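Local coordinates for protein flavodoxin (Bacteroides uniformis, PDB 4J8P) that binds flavin mononucleotide and, as a member of the flavodoxin family, probably serves as an electron-transfer flavoprotein, at residues I97-I102 and K128-N133; K7-Y12 and D81-G86; G75-Y80 and G105-K110; K24-A29 and E151-W156. All coordinates share one frame; numbering follows the deposited sequence.

Contact 1 (I97-I102 and K128-N133); sequences IINTFI and KELQTN
L130 faces I98 and I102 across two helices that run in roughly the same direction; the axes of these short segments come within 12.0 Å and are inclined by 33°. This is the flavodoxin-like fold, in which helices lie on both faces of a parallel sheet; helices 96-102 and 124-133 are neighbours on one of them. At this spacing the backbones stay well apart, so the gap is bridged by branched aliphatic side chains. L130 does so with one methyl, CD2, which lies 3.9 Å from I102 CD1 and 4.1 Å from I98 CG2. I98 presents its short branch: with CG1 placed beside the backbone N (chi1 -64°), CG2 is the branch turned to the leucine, and the longer arm goes to the sheet, where I98 touches I85 and F87. The two side chains cross at about a right angle. I102 instead meets L130 with the end of its long arm. Apolar residues suit this layer because its inner side rests on strands 80-88 and 138-144, W139 lying against both I102 and L130. Toward the outer side the contact turns polar. N99 donates from ND2 to the hydroxyl of Y134, just beyond the second helix. N99 ND2 also donates to a water at 3.0 Å, which in turn makes a weak bond, 3.4 Å long, to the backbone O of E129.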
loop_
_atom_site.group_PDB
_atom_site.type_symbol
_atom_site.label_atom_id
_atom_site.label_comp_id
_atom_site.label_asym_id
_atom_site.label_seq_id
_atom_site.Cartn_x
_atom_site.Cartn_y
_atom_site.Cartn_z
ATOM N N ILE A 97 0.414 8.789 0.064
ATOM C CA ILE A 97 1.431 8.374 1.043
ATOM C C ILE A 97 2.171 7.122 0.522
ATOM O O ILE A 97 3.294 6.868 0.921
ATOM C CB ILE A 97 0.827 8.169 2.433
ATOM C CG1 ILE A 97 1.948 8.077 3.477
ATOM C CG2 ILE A 97 -0.138 6.945 2.456
ATOM C CD1 ILE A 97 1.452 8.003 4.865
ATOM N N ILE A 98 1.543 6.332 -0.384
ATOM C CA ILE A 98 2.251 5.165 -0.949
ATOM C C ILE A 98 3.408 5.648 -1.819
ATOM O O ILE A 98 4.494 5.051 -1.780
ATOM C CB ILE A 98 1.252 4.303 -1.735
ATOM C CG1 ILE A 98 0.176 3.729 -0.764
ATOM C CG2 ILE A 98 2.010 3.173 -2.541
ATOM C CD1 ILE A 98 0.781 2.880 0.460
ATOM N N ASN A 99 3.203 6.750 -2.557
ATOM C CA ASN A 99 4.297 7.347 -3.331
ATOM C C ASN A 99 5.388 7.854 -2.366
ATOM O O ASN A 99 6.579 7.654 -2.622
ATOM C CB ASN A 99 3.788 8.476 -4.206
ATOM C CG ASN A 99 2.739 7.997 -5.186
ATOM O OD1 ASN A 99 1.553 8.114 -4.910
ATOM N ND2 ASN A 99 3.176 7.484 -6.334
ATOM N N THR A 100 4.988 8.498 -1.243
ATOM C CA THR A 100 6.024 8.952 -0.307
ATOM C C THR A 100 6.853 7.767 0.183
ATOM O O THR A 100 8.082 7.854 0.221
ATOM C CB THR A 100 5.380 9.654 0.895
ATOM O OG1 THR A 100 4.486 10.649 0.413
ATOM C CG2 THR A 100 6.451 10.329 1.801
ATOM N N PHE A 101 6.172 6.665 0.545
ATOM C CA PHE A 101 6.835 5.475 1.048
ATOM C C PHE A 101 7.839 4.924 0.012
ATOM O O PHE A 101 9.002 4.700 0.349
ATOM C CB PHE A 101 5.770 4.433 1.420
ATOM C CG PHE A 101 6.315 3.106 1.838
ATOM C CD1 PHE A 101 6.972 2.955 3.063
ATOM C CD2 PHE A 101 6.230 2.007 0.994
ATOM C CE1 PHE A 101 7.503 1.710 3.444
ATOM C CE2 PHE A 101 6.738 0.758 1.391
ATOM C CZ PHE A 101 7.361 0.618 2.608
ATOM N N ILE A 102 7.393 4.699 -1.227
ATOM C CA ILE A 102 8.273 4.134 -2.272
ATOM C C ILE A 102 9.471 5.068 -2.522
ATOM O O ILE A 102 10.582 4.611 -2.767
ATOM C CB ILE A 102 7.454 3.868 -3.562
ATOM C CG1 ILE A 102 6.438 2.749 -3.282
ATOM C CG2 ILE A 102 8.353 3.552 -4.783
ATOM C CD1 ILE A 102 5.342 2.600 -4.414
ATOM N N LYS A 128 -1.412 -0.053 -12.257
ATOM C CA LYS A 128 -0.747 0.409 -13.481
ATOM C C LYS A 128 -0.030 1.750 -13.260
ATOM O O LYS A 128 1.078 1.948 -13.759
ATOM C CB LYS A 128 -1.782 0.538 -14.598
ATOM C CG LYS A 128 -1.134 0.685 -15.996
ATOM C CD LYS A 128 -0.214 -0.519 -16.415
ATOM C CE LYS A 128 -0.856 -1.886 -16.288
ATOM N NZ LYS A 128 0.152 -2.996 -16.476
ATOM N N GLU A 129 -0.668 2.683 -12.525
ATOM C CA GLU A 129 -0.009 3.966 -12.272
ATOM C C GLU A 129 1.271 3.764 -11.452
ATOM O O GLU A 129 2.273 4.409 -11.748
ATOM C CB GLU A 129 -0.960 4.936 -11.567
ATOM C CG GLU A 129 -2.014 5.475 -12.513
ATOM C CD GLU A 129 -1.596 6.701 -13.302
ATOM O OE1 GLU A 129 -0.461 7.198 -13.106
ATOM O OE2 GLU A 129 -2.436 7.199 -14.082
ATOM N N LEU A 130 1.262 2.834 -10.458
ATOM C CA LEU A 130 2.500 2.595 -9.701
ATOM C C LEU A 130 3.580 2.012 -10.608
ATOM O O LEU A 130 4.746 2.423 -10.521
ATOM C CB LEU A 130 2.237 1.650 -8.524
ATOM C CG LEU A 130 1.427 2.231 -7.351
ATOM C CD1 LEU A 130 1.114 1.102 -6.359
ATOM C CD2 LEU A 130 2.227 3.317 -6.589
ATOM N N GLN A 131 3.215 1.026 -11.460
ATOM C CA GLN A 131 4.225 0.435 -12.345
ATOM C C GLN A 131 4.837 1.496 -13.270
ATOM O O GLN A 131 6.039 1.474 -13.541
ATOM C CB GLN A 131 3.579 -0.647 -13.218
ATOM C CG GLN A 131 3.089 -1.868 -12.419
ATOM C CD GLN A 131 2.247 -2.782 -13.293
ATOM O OE1 GLN A 131 1.991 -2.487 -14.466
ATOM N NE2 GLN A 131 1.843 -3.933 -12.769
ATOM N N THR A 132 3.976 2.364 -13.822
ATOM C CA THR A 132 4.405 3.375 -14.807
ATOM C C THR A 132 5.298 4.441 -14.122
ATOM O O THR A 132 6.272 4.920 -14.719
ATOM C CB THR A 132 3.147 3.991 -15.486
ATOM O OG1 THR A 132 2.364 2.939 -16.072
ATOM C CG2 THR A 132 3.506 5.026 -16.597
ATOM N N ASN A 133 4.981 4.800 -12.878
ATOM C CA ASN A 133 5.764 5.830 -12.195
ATOM C C ASN A 133 7.082 5.299 -11.666
ATOM O O ASN A 133 8.035 6.085 -11.513
ATOM C CB ASN A 133 4.964 6.430 -11.057
ATOM C CG ASN A 133 5.467 7.817 -10.755
ATOM O OD1 ASN A 133 5.520 8.681 -11.636
ATOM N ND2 ASN A 133 5.966 8.024 -9.554
HETATM O O HOH W 1 2.255 6.340 -8.930
#

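Contact 2 (K7-Y12 and D81-G86); sequences KTLVAY and DTIYIG
T8 to Y12 pair in register with T82 to G86 as adjacent parallel strands, 7-12 and 80-88, in the five-stranded sheet of this flavodoxin-like fold. The ladder is regular: T82 O accepts from L9 N at 2.9 Å, L9 O from Y84 N at 2.8 Å, Y84 O from A11 N, and A11 O from G86 N. Y84 shows how the side chains fit over it. Y84 CB sits 3.9 Å from L9 O and close to V10 CG2. CG stands beside the backbone N (chi1 -71°), a setting that stands the ring up off the sheet, with its CD1-CE1 edge toward strand 7-12. Y84 CD1 lies 3.8 Å from T8 CG2 and 4.0 Å from V10 CG2, which approaches obliquely, while L9 O lies at the ring edge, in its plane. Y84 CE1 meets T8 CG2 at 3.7 Å, again at the edge. On the far edge CD2 packs on V26 and CE2 on W156, and the ring also touches V30, I113 and F115. On the other face L9 CD2 lies 4.1 Å from I83 CG2, the two side chains side by side. The start of the ladder is more polar. K7 O takes a 3.0 Å bond from D81 N and a weak one from T82 N. The chemistry is thus divided: T8 OG1 and D81 OD1 share a water at the partly exposed end, and T82 OG1 bonds the aspartate, whereas farther along, the backbone N-H and C=O groups turned to the partner strand pair between apolar side chains.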
loop_
_atom_site.group_PDB
_atom_site.type_symbol
_atom_site.label_atom_id
_atom_site.label_comp_id
_atom_site.label_asym_id
_atom_site.label_seq_id
_atom_site.Cartn_x
_atom_site.Cartn_y
_atom_site.Cartn_z
ATOM N N LYS A 7 14.220 -11.948 3.269
ATOM C CA LYS A 7 13.008 -11.838 4.091
ATOM C C LYS A 7 11.870 -11.159 3.332
ATOM O O LYS A 7 12.083 -10.633 2.238
ATOM C CB LYS A 7 13.270 -11.066 5.389
ATOM C CG LYS A 7 14.310 -11.685 6.333
ATOM C CD LYS A 7 13.760 -11.823 7.754
ATOM C CE LYS A 7 13.791 -10.554 8.581
ATOM N NZ LYS A 7 15.145 -10.282 9.135
ATOM N N THR A 8 10.654 -11.215 3.905
ATOM C CA THR A 8 9.475 -10.604 3.285
ATOM C C THR A 8 8.908 -9.544 4.207
ATOM O O THR A 8 8.786 -9.747 5.423
ATOM C CB THR A 8 8.418 -11.675 2.919
ATOM O OG1 THR A 8 8.995 -12.585 1.967
ATOM C CG2 THR A 8 7.119 -11.067 2.352
ATOM N N LEU A 9 8.595 -8.381 3.614
ATOM C CA LEU A 9 7.989 -7.267 4.332
ATOM C C LEU A 9 6.564 -7.115 3.864
ATOM O O LEU A 9 6.347 -7.159 2.659
ATOM C CB LEU A 9 8.773 -5.958 4.052
ATOM C CG LEU A 9 8.246 -4.689 4.771
ATOM C CD1 LEU A 9 8.404 -4.828 6.297
ATOM C CD2 LEU A 9 8.990 -3.425 4.297
ATOM N N VAL A 10 5.586 -6.933 4.788
ATOM C CA VAL A 10 4.214 -6.615 4.374
ATOM C C VAL A 10 3.971 -5.224 4.917
ATOM O O VAL A 10 3.751 -5.073 6.126
ATOM C CB VAL A 10 3.157 -7.646 4.823
ATOM C CG1 VAL A 10 1.738 -7.192 4.478
ATOM C CG2 VAL A 10 3.458 -9.008 4.210
ATOM N N ALA A 11 4.117 -4.213 4.052
ATOM C CA ALA A 11 3.910 -2.812 4.398
ATOM C C ALA A 11 2.507 -2.401 3.993
ATOM O O ALA A 11 2.012 -2.861 2.954
ATOM C CB ALA A 11 4.934 -1.950 3.681
ATOM N N TYR A 12 1.840 -1.593 4.810
ATOM C CA TYR A 12 0.483 -1.200 4.426
ATOM C C TYR A 12 0.128 0.149 4.982
ATOM O O TYR A 12 0.620 0.525 6.060
ATOM C CB TYR A 12 -0.562 -2.239 4.931
ATOM C CG TYR A 12 -0.779 -2.142 6.413
ATOM C CD1 TYR A 12 0.087 -2.768 7.303
ATOM C CD2 TYR A 12 -1.810 -1.363 6.938
ATOM C CE1 TYR A 12 -0.048 -2.598 8.677
ATOM C CE2 TYR A 12 -1.948 -1.181 8.307
ATOM C CZ TYR A 12 -1.082 -1.823 9.169
ATOM O OH TYR A 12 -1.218 -1.719 10.525
ATOM N N ASP A 81 13.836 -9.254 0.241
ATOM C CA ASP A 81 13.899 -9.437 -1.207
ATOM C C ASP A 81 12.479 -9.315 -1.788
ATOM O O ASP A 81 12.327 -9.230 -3.002
ATOM C CB ASP A 81 14.575 -10.765 -1.616
ATOM C CG ASP A 81 13.830 -12.071 -1.365
ATOM O OD1 ASP A 81 12.657 -12.023 -0.947
ATOM O OD2 ASP A 81 14.427 -13.153 -1.599
ATOM N N THR A 82 11.441 -9.324 -0.903
ATOM C CA THR A 82 10.042 -9.262 -1.316
ATOM C C THR A 82 9.308 -8.291 -0.438
ATOM O O THR A 82 9.394 -8.406 0.791
ATOM C CB THR A 82 9.370 -10.661 -1.238
ATOM O OG1 THR A 82 10.120 -11.588 -2.024
ATOM C CG2 THR A 82 7.927 -10.657 -1.783
ATOM N N ILE A 83 8.581 -7.347 -1.047
ATOM C CA ILE A 83 7.825 -6.366 -0.285
ATOM C C ILE A 83 6.416 -6.283 -0.815
ATOM O O ILE A 83 6.217 -5.955 -1.990
ATOM C CB ILE A 83 8.485 -4.962 -0.307
ATOM C CG1 ILE A 83 9.953 -5.045 0.243
ATOM C CG2 ILE A 83 7.597 -3.939 0.492
ATOM C CD1 ILE A 83 10.696 -3.741 0.258
ATOM N N TYR A 84 5.451 -6.586 0.044
ATOM C CA TYR A 84 4.037 -6.377 -0.308
ATOM C C TYR A 84 3.670 -4.966 0.140
ATOM O O TYR A 84 4.127 -4.541 1.213
ATOM C CB TYR A 84 3.142 -7.372 0.412
ATOM C CG TYR A 84 3.256 -8.786 -0.072
ATOM C CD1 TYR A 84 4.326 -9.585 0.310
ATOM C CD2 TYR A 84 2.277 -9.340 -0.903
ATOM C CE1 TYR A 84 4.447 -10.900 -0.156
ATOM C CE2 TYR A 84 2.370 -10.659 -1.346
ATOM C CZ TYR A 84 3.458 -11.431 -0.967
ATOM O OH TYR A 84 3.577 -12.731 -1.413
ATOM N N ILE A 85 2.895 -4.205 -0.679
ATOM C CA ILE A 85 2.487 -2.846 -0.297
ATOM C C ILE A 85 0.995 -2.795 -0.404
ATOM O O ILE A 85 0.456 -2.957 -1.506
ATOM C CB ILE A 85 3.161 -1.763 -1.181
ATOM C CG1 ILE A 85 4.700 -1.874 -1.082
ATOM C CG2 ILE A 85 2.661 -0.356 -0.738
ATOM C CD1 ILE A 85 5.413 -0.823 -1.925
ATOM N N GLY A 86 0.316 -2.620 0.727
ATOM C CA GLY A 86 -1.144 -2.602 0.734
ATOM C C GLY A 86 -1.724 -1.232 0.974
ATOM O O GLY A 86 -1.141 -0.430 1.710
HETATM O O HOH W 2 11.432 -13.675 0.484
#

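Contact 3 (G75-Y80 and G105-K110); sequences GSLAEY and GDFAGK
The amino group of K110 binds two backbone oxygens of the facing loop, its NZ lying 2.7 Å from Y80 O and 2.9 Å from L77 O. The first bond runs almost in line with its carbonyl, at a C=O...N angle of 162°. The second comes from well above the carbonyl plane of L77, on the face opposite to the one used by Y80 N, which closes the type I turn from L77 to Y80; one oxygen thereby ties the turn internally and to the other loop. Lysine fits because its chain is long enough to cross the gap and its ammonium has several hydrogens to give. The chain is extended as far as CE and bends at its last torsion (chi4 -56°), bringing NZ within reach of both oxygens. These loops lead into adjacent strands of the flavodoxin-like sheet, 80-88 and 111-117, and so the lysine links two neighbouring strand entrances. Its methylenes add apolar contact, K110 CE lying 3.9 Å from L77 CB. L77 itself points to the other loop and sets CD1 over one face of the F107 ring, 3.9 Å from the ring centroid and 22° off the normal, a CH-pi contact displaced toward the rim at CZ. G105 CA is also close to L77 CD1, at 4.1 Å. Within the second loop, D106 OD1 accepts from A108 N at 3.1 Å, forming an Asx turn.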
loop_
_atom_site.group_PDB
_atom_site.type_symbol
_atom_site.label_atom_id
_atom_site.label_comp_id
_atom_site.label_asym_id
_atom_site.label_seq_id
_atom_site.Cartn_x
_atom_site.Cartn_y
_atom_site.Cartn_z
ATOM N N GLY A 75 13.484 2.844 7.899
ATOM C CA GLY A 75 14.676 2.092 8.262
ATOM C C GLY A 75 15.213 1.401 7.024
ATOM O O GLY A 75 14.676 1.595 5.922
ATOM N N SER A 76 16.249 0.567 7.187
ATOM C CA SER A 76 16.842 -0.160 6.062
ATOM C C SER A 76 15.895 -1.237 5.520
ATOM O O SER A 76 15.236 -1.926 6.299
ATOM C CB SER A 76 18.169 -0.802 6.470
ATOM O OG SER A 76 18.625 -1.746 5.515
ATOM N N LEU A 77 15.866 -1.400 4.180
ATOM C CA LEU A 77 15.054 -2.434 3.517
ATOM C C LEU A 77 15.956 -3.537 2.956
ATOM O O LEU A 77 15.466 -4.479 2.340
ATOM C CB LEU A 77 14.161 -1.829 2.402
ATOM C CG LEU A 77 13.250 -0.663 2.800
ATOM C CD1 LEU A 77 12.550 -0.075 1.576
ATOM C CD2 LEU A 77 12.203 -1.083 3.847
ATOM N N ALA A 78 17.282 -3.450 3.210
ATOM C CA ALA A 78 18.289 -4.388 2.727
ATOM C C ALA A 78 17.972 -5.868 3.026
ATOM O O ALA A 78 18.220 -6.711 2.166
ATOM C CB ALA A 78 19.651 -4.029 3.318
ATOM N N GLU A 79 17.397 -6.179 4.209
ATOM C CA GLU A 79 17.093 -7.571 4.605
ATOM C C GLU A 79 15.936 -8.221 3.782
ATOM O O GLU A 79 15.743 -9.448 3.828
ATOM C CB GLU A 79 16.755 -7.639 6.109
ATOM C CG GLU A 79 15.556 -6.794 6.521
ATOM C CD GLU A 79 15.379 -6.547 8.005
ATOM O OE1 GLU A 79 15.046 -7.508 8.735
ATOM O OE2 GLU A 79 15.506 -5.377 8.429
ATOM N N TYR A 80 15.170 -7.409 3.043
ATOM C CA TYR A 80 14.038 -7.956 2.302
ATOM C C TYR A 80 14.300 -8.133 0.817
ATOM O O TYR A 80 14.837 -7.225 0.178
ATOM C CB TYR A 80 12.832 -7.017 2.464
ATOM C CG TYR A 80 12.508 -6.685 3.902
ATOM C CD1 TYR A 80 11.960 -7.644 4.750
ATOM C CD2 TYR A 80 12.777 -5.425 4.424
ATOM C CE1 TYR A 80 11.688 -7.354 6.083
ATOM C CE2 TYR A 80 12.470 -5.112 5.745
ATOM C CZ TYR A 80 11.942 -6.087 6.576
ATOM O OH TYR A 80 11.590 -5.786 7.868
ATOM N N GLY A 105 12.712 4.906 0.299
ATOM C CA GLY A 105 13.574 3.744 0.487
ATOM C C GLY A 105 14.126 3.241 -0.831
ATOM O O GLY A 105 13.711 3.713 -1.901
ATOM N N ASP A 106 15.070 2.287 -0.745
ATOM C CA ASP A 106 15.715 1.683 -1.911
ATOM C C ASP A 106 15.046 0.345 -2.187
ATOM O O ASP A 106 15.251 -0.611 -1.440
ATOM C CB ASP A 106 17.240 1.517 -1.666
ATOM C CG ASP A 106 18.028 0.936 -2.840
ATOM O OD1 ASP A 106 17.414 0.676 -3.908
ATOM O OD2 ASP A 106 19.262 0.806 -2.716
ATOM N N PHE A 107 14.198 0.302 -3.226
ATOM C CA PHE A 107 13.438 -0.896 -3.605
ATOM C C PHE A 107 14.147 -1.724 -4.722
ATOM O O PHE A 107 13.565 -2.700 -5.212
ATOM C CB PHE A 107 12.000 -0.498 -3.998
ATOM C CG PHE A 107 11.199 -0.007 -2.812
ATOM C CD1 PHE A 107 11.352 1.290 -2.334
ATOM C CD2 PHE A 107 10.343 -0.865 -2.123
ATOM C CE1 PHE A 107 10.670 1.717 -1.183
ATOM C CE2 PHE A 107 9.617 -0.418 -1.020
ATOM C CZ PHE A 107 9.796 0.861 -0.543
ATOM N N ALA A 108 15.420 -1.416 -5.044
ATOM C CA ALA A 108 16.183 -2.157 -6.067
ATOM C C ALA A 108 16.472 -3.581 -5.637
ATOM O O ALA A 108 16.760 -3.838 -4.465
ATOM C CB ALA A 108 17.498 -1.441 -6.378
ATOM N N GLY A 109 16.383 -4.506 -6.592
ATOM C CA GLY A 109 16.635 -5.923 -6.356
ATOM C C GLY A 109 15.558 -6.614 -5.542
ATOM O O GLY A 109 15.830 -7.633 -4.889
ATOM N N LYS A 110 14.342 -6.033 -5.531
ATOM C CA LYS A 110 13.233 -6.578 -4.766
ATOM C C LYS A 110 11.981 -6.742 -5.596
ATOM O O LYS A 110 11.690 -5.925 -6.476
ATOM C CB LYS A 110 12.898 -5.651 -3.570
ATOM C CG LYS A 110 14.134 -5.337 -2.713
ATOM C CD LYS A 110 13.763 -4.518 -1.503
ATOM C CE LYS A 110 14.969 -3.882 -0.855
ATOM N NZ LYS A 110 16.033 -4.860 -0.477
#

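Contact 4 (K24-A29 and E151-W156); sequences KLVAEA and ETVKQW
V153 points its two methyls at helix 18-30. V153 CG1, anti to the backbone N (chi1 173°), reaches A29 CB at 3.8 Å and lies 3.6 Å from L25 O, so it rests on the helix backbone as well as on side chains. V153 CG2 turns to the L25 side and meets L25 CB at 3.7 Å. A small branched residue suits this place, since the segment axes come within 9.4 Å and A29 adds no more than a methyl. V26 crosses V153 at about a right angle, V26 CG2 being 4.0 Å from V153 CG1. V26 CG2 also lies near the plane of the W156 indole, 4.1 Å from W156 CZ3, and thus meets the ring at its edge. No hydrogen bond spans the two helices; the side chains that meet are all apolar. Their directions differ by 47°, and both helices lie on one face of the parallel flavodoxin-like sheet. On the sheet side V26 touches V10 of strand 7-12, while W156 touches I113 and F115 of strand 111-117. L145, in the loop after strand 138-144, touches both V26 and W156.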
loop_
_atom_site.group_PDB
_atom_site.type_symbol
_atom_site.label_atom_id
_atom_site.label_comp_id
_atom_site.label_asym_id
_atom_site.label_seq_id
_atom_site.Cartn_x
_atom_site.Cartn_y
_atom_site.Cartn_z
ATOM N N LYS A 24 -2.682 -7.949 7.814
ATOM C CA LYS A 24 -2.341 -8.902 8.872
ATOM C C LYS A 24 -2.439 -10.312 8.309
ATOM O O LYS A 24 -1.549 -11.132 8.548
ATOM C CB LYS A 24 -3.278 -8.731 10.100
ATOM C CG LYS A 24 -2.889 -9.549 11.356
ATOM C CD LYS A 24 -3.299 -11.051 11.296
ATOM C CE LYS A 24 -3.289 -11.771 12.632
ATOM N NZ LYS A 24 -1.925 -12.160 13.074
ATOM N N LEU A 25 -3.542 -10.594 7.549
ATOM C CA LEU A 25 -3.728 -11.907 6.964
ATOM C C LEU A 25 -2.614 -12.228 5.958
ATOM O O LEU A 25 -2.125 -13.360 5.932
ATOM C CB LEU A 25 -5.107 -11.986 6.298
ATOM C CG LEU A 25 -6.275 -11.968 7.281
ATOM C CD1 LEU A 25 -7.568 -11.749 6.549
ATOM C CD2 LEU A 25 -6.304 -13.292 8.105
ATOM N N VAL A 26 -2.212 -11.228 5.131
ATOM C CA VAL A 26 -1.115 -11.436 4.173
ATOM C C VAL A 26 0.199 -11.732 4.911
ATOM O O VAL A 26 0.884 -12.704 4.563
ATOM C CB VAL A 26 -0.961 -10.217 3.228
ATOM C CG1 VAL A 26 0.273 -10.349 2.321
ATOM C CG2 VAL A 26 -2.232 -10.026 2.402
ATOM N N ALA A 27 0.553 -10.921 5.935
ATOM C CA ALA A 27 1.802 -11.142 6.711
ATOM C C ALA A 27 1.836 -12.549 7.311
ATOM O O ALA A 27 2.888 -13.202 7.283
ATOM C CB ALA A 27 1.933 -10.085 7.811
ATOM N N GLU A 28 0.680 -13.042 7.803
ATOM C CA GLU A 28 0.614 -14.383 8.383
ATOM C C GLU A 28 0.863 -15.442 7.311
ATOM O O GLU A 28 1.669 -16.370 7.533
ATOM C CB GLU A 28 -0.747 -14.599 9.066
ATOM C CG GLU A 28 -0.893 -13.808 10.355
ATOM C CD GLU A 28 -0.229 -14.381 11.596
ATOM O OE1 GLU A 28 1.018 -14.502 11.617
ATOM O OE2 GLU A 28 -0.958 -14.631 12.581
ATOM N N ALA A 29 0.205 -15.285 6.138
ATOM C CA ALA A 29 0.284 -16.232 5.032
ATOM C C ALA A 29 1.691 -16.344 4.417
ATOM O O ALA A 29 2.071 -17.443 3.998
ATOM C CB ALA A 29 -0.732 -15.878 3.966
ATOM N N GLU A 151 -8.955 -17.732 4.371
ATOM C CA GLU A 151 -9.106 -18.569 3.180
ATOM C C GLU A 151 -8.861 -17.808 1.863
ATOM O O GLU A 151 -8.131 -18.332 1.024
ATOM C CB GLU A 151 -10.479 -19.250 3.148
ATOM C CG GLU A 151 -10.573 -20.435 2.187
ATOM C CD GLU A 151 -9.427 -21.438 2.156
ATOM O OE1 GLU A 151 -8.963 -21.865 3.238
ATOM O OE2 GLU A 151 -9.012 -21.815 1.035
ATOM N N THR A 152 -9.417 -16.591 1.680
ATOM C CA THR A 152 -9.175 -15.858 0.425
ATOM C C THR A 152 -7.682 -15.489 0.289
ATOM O O THR A 152 -7.140 -15.551 -0.818
ATOM C CB THR A 152 -10.066 -14.618 0.265
ATOM O OG1 THR A 152 -9.685 -13.594 1.192
ATOM C CG2 THR A 152 -11.562 -14.941 0.386
ATOM N N VAL A 153 -7.013 -15.157 1.410
ATOM C CA VAL A 153 -5.592 -14.787 1.378
ATOM C C VAL A 153 -4.732 -16.050 1.162
ATOM O O VAL A 153 -3.813 -16.016 0.337
ATOM C CB VAL A 153 -5.172 -13.992 2.642
ATOM C CG1 VAL A 153 -3.665 -13.758 2.673
ATOM C CG2 VAL A 153 -5.918 -12.659 2.712
ATOM N N LYS A 154 -5.075 -17.181 1.835
ATOM C CA LYS A 154 -4.350 -18.452 1.661
ATOM C C LYS A 154 -4.311 -18.838 0.171
ATOM O O LYS A 154 -3.242 -19.182 -0.331
ATOM C CB LYS A 154 -5.004 -19.570 2.491
ATOM C CG LYS A 154 -4.334 -20.945 2.371
ATOM C CD LYS A 154 -5.072 -22.002 3.200
ATOM C CE LYS A 154 -4.566 -23.400 2.923
ATOM N NZ LYS A 154 -5.206 -24.411 3.815
ATOM N N GLN A 155 -5.470 -18.728 -0.521
ATOM C CA GLN A 155 -5.664 -19.056 -1.935
ATOM C C GLN A 155 -4.832 -18.159 -2.827
ATOM O O GLN A 155 -4.219 -18.654 -3.772
ATOM C CB GLN A 155 -7.158 -18.985 -2.336
ATOM C CG GLN A 155 -7.957 -20.176 -1.788
ATOM C CD GLN A 155 -9.408 -20.243 -2.209
ATOM O OE1 GLN A 155 -9.774 -19.974 -3.360
ATOM N NE2 GLN A 155 -10.260 -20.694 -1.295
ATOM N N TRP A 156 -4.770 -16.850 -2.523
ATOM C CA TRP A 156 -3.964 -15.926 -3.307
ATOM C C TRP A 156 -2.466 -16.280 -3.192
ATOM O O TRP A 156 -1.766 -16.307 -4.193
ATOM C CB TRP A 156 -4.200 -14.474 -2.832
ATOM C CG TRP A 156 -3.383 -13.468 -3.588
ATOM C CD1 TRP A 156 -3.129 -13.460 -4.928
ATOM C CD2 TRP A 156 -2.591 -12.408 -3.025
ATOM N NE1 TRP A 156 -2.299 -12.413 -5.248
ATOM C CE2 TRP A 156 -1.937 -11.760 -4.099
ATOM C CE3 TRP A 156 -2.434 -11.895 -1.727
ATOM C CZ2 TRP A 156 -1.158 -10.602 -3.919
ATOM C CZ3 TRP A 156 -1.638 -10.775 -1.546
ATOM C CH2 TRP A 156 -1.027 -10.128 -2.633
#

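From the N terminus, strand 7-12 opens contact 2, and 24-29 next opens contact 4, closed only by 151-156 in the last helix. Contact 3 opens at 75-80, just before 81-86 closes contact 2 round a loop containing helices 18-30 and 56-62 and strand 33-36. Segment 97-102 opens contact 1, 105-110 closes contact 3, and 128-133 closes contact 1. Contact 3 crosses contacts 2 and 1, whereas contacts 2 and 1 follow in series. Contact 4 encloses contacts 1 and 3 and crosses contact 2. The central strands of contact 2 touch all the others: I85 packs on F101 and I102, K7 forms a salt bridge with E79, and Y84 meets W156. Contacts 1 and 4 lie on opposite sides of the chain's centre.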